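PDB 5M0T: alpha-ketoglutarate-dependent non-heme iron oxygenase EasH, which probably catalyses an iron- and 2-oxoglutarate-dependent oxidation in the biosynthesis of the ergot alkaloid cycloclavine. Local coordinates for residues R245-V248 with E249-T252. Residues are numbered along the deposited sequence; the frame is centred on the assembly and turned at random.
Sequences RELV and ETMT
E249 N donates to R245 O at 3.0 Å in an i to i+4 helical bond, and a type I beta turn from V248 to M251, beginning on the last residue of helix 245-248, carries the chain out of it. In that turn M251 N bonds to V248 O. The carbonyl of L247 takes two donors from one residue. T250 N bonds to it at 3.1 Å, and T250 OG1 donates to L247 O at 2.5 Å, unusually short, so the exact length is doubtful. With chi1 at 61°, the T250 hydroxyl sits between its own backbone N and carbonyl carbon and turns back to L247.

One helical turn apart, R245 and E249 form a salt bridge. R245 NE points nearly straight at E249 OE2, 3.3 Å away and in the guanidinium plane. The carboxylate stands almost perpendicular, at 88°, and is met from above its plane. Both groups have further partners: R245 NH2 bonds to I283 O, and K286 N to E249 OE2. The extended M251 chain runs back along V248, its CE 3.6 Å from V248 CA and 4.1 Å from V248 CG2.

T252 is the N-cap of helix 253-258, with OG1 accepting from A255 N. The turn thus joins helix 245-248 to helix 253-258. L247 and M251 rest on R88 of helix 85-91, while V248 packs on L243 and W261.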
loop_
_atom_site.group_PDB
_atom_site.type_symbol
_atom_site.label_atom_id
_atom_site.label_comp_id
_atom_site.label_asym_id
_atom_site.label_seq_id
_atom_site.Cartn_x
_atom_site.Cartn_y
_atom_site.Cartn_z
ATOM N N ARG A 245 10.807 -11.982 -12.313
ATOM C CA ARG A 245 11.419 -12.738 -11.223
ATOM C C ARG A 245 12.933 -12.925 -11.412
ATOM O O ARG A 245 13.699 -12.705 -10.471
ATOM C CB ARG A 245 10.724 -14.088 -11.070
ATOM C CG ARG A 245 11.284 -14.928 -9.942
ATOM C CD ARG A 245 10.243 -15.829 -9.335
ATOM N NE ARG A 245 10.875 -16.687 -8.347
ATOM C CZ ARG A 245 10.239 -17.523 -7.536
ATOM N NH1 ARG A 245 8.912 -17.635 -7.551
ATOM N NH2 ARG A 245 10.950 -18.248 -6.689
ATOM N N GLU A 246 13.346 -13.299 -12.626
ATOM C CA GLU A 246 14.770 -13.484 -12.976
ATOM C C GLU A 246 15.656 -12.304 -12.544
ATOM O O GLU A 246 16.737 -12.506 -11.993
ATOM C CB GLU A 246 14.907 -13.785 -14.486
ATOM C CG GLU A 246 16.250 -13.505 -15.179
ATOM C CD GLU A 246 16.250 -12.226 -16.034
ATOM O OE1 GLU A 246 16.806 -12.264 -17.153
ATOM O OE2 GLU A 246 15.694 -11.183 -15.611
ATOM N N LEU A 247 15.184 -11.081 -12.773
ATOM C CA LEU A 247 15.928 -9.866 -12.389
ATOM C C LEU A 247 15.941 -9.649 -10.861
ATOM O O LEU A 247 16.972 -9.311 -10.288
ATOM C CB LEU A 247 15.345 -8.640 -13.101
ATOM C CG LEU A 247 16.154 -7.347 -13.124
ATOM C CD1 LEU A 247 17.479 -7.536 -13.859
ATOM C CD2 LEU A 247 15.346 -6.197 -13.752
ATOM N N VAL A 248 14.798 -9.858 -10.219
ATOM C CA VAL A 248 14.686 -9.713 -8.769
ATOM C C VAL A 248 15.664 -10.640 -8.035
ATOM O O VAL A 248 16.283 -10.237 -7.052
ATOM C CB VAL A 248 13.225 -9.921 -8.292
ATOM C CG1 VAL A 248 13.129 -10.002 -6.770
ATOM C CG2 VAL A 248 12.332 -8.797 -8.807
ATOM N N GLU A 249 15.830 -11.854 -8.550
ATOM C CA GLU A 249 16.724 -12.849 -7.938
ATOM C C GLU A 249 18.225 -12.535 -8.035
ATOM O O GLU A 249 19.027 -13.234 -7.398
ATOM C CB GLU A 249 16.419 -14.257 -8.473
ATOM C CG GLU A 249 15.031 -14.732 -8.068
ATOM C CD GLU A 249 14.730 -16.163 -8.451
ATOM O OE1 GLU A 249 15.154 -16.623 -9.535
ATOM O OE2 GLU A 249 14.067 -16.846 -7.639
ATOM N N THR A 250 18.602 -11.497 -8.793
ATOM C CA THR A 250 19.975 -10.968 -8.787
ATOM C C THR A 250 20.293 -10.019 -7.616
ATOM O O THR A 250 21.456 -9.690 -7.394
ATOM C CB THR A 250 20.296 -10.190 -10.081
ATOM O OG1 THR A 250 19.414 -9.074 -10.203
ATOM C CG2 THR A 250 20.158 -11.084 -11.304
ATOM N N MET A 251 19.277 -9.585 -6.873
ATOM C CA MET A 251 19.452 -8.545 -5.860
ATOM C C MET A 251 19.642 -9.160 -4.469
ATOM O O MET A 251 19.377 -10.348 -4.256
ATOM C CB MET A 251 18.236 -7.627 -5.846
ATOM C CG MET A 251 17.732 -7.176 -7.215
ATOM S SD MET A 251 16.292 -6.105 -6.998
ATOM C CE MET A 251 15.482 -6.242 -8.582
ATOM N N THR A 252 20.101 -8.340 -3.528
ATOM C CA THR A 252 20.229 -8.754 -2.137
ATOM C C THR A 252 18.821 -8.823 -1.541
ATOM O O THR A 252 17.921 -8.103 -2.005
ATOM C CB THR A 252 21.037 -7.752 -1.298
ATOM O OG1 THR A 252 20.336 -6.491 -1.259
ATOM C CG2 THR A 252 22.455 -7.563 -1.860
#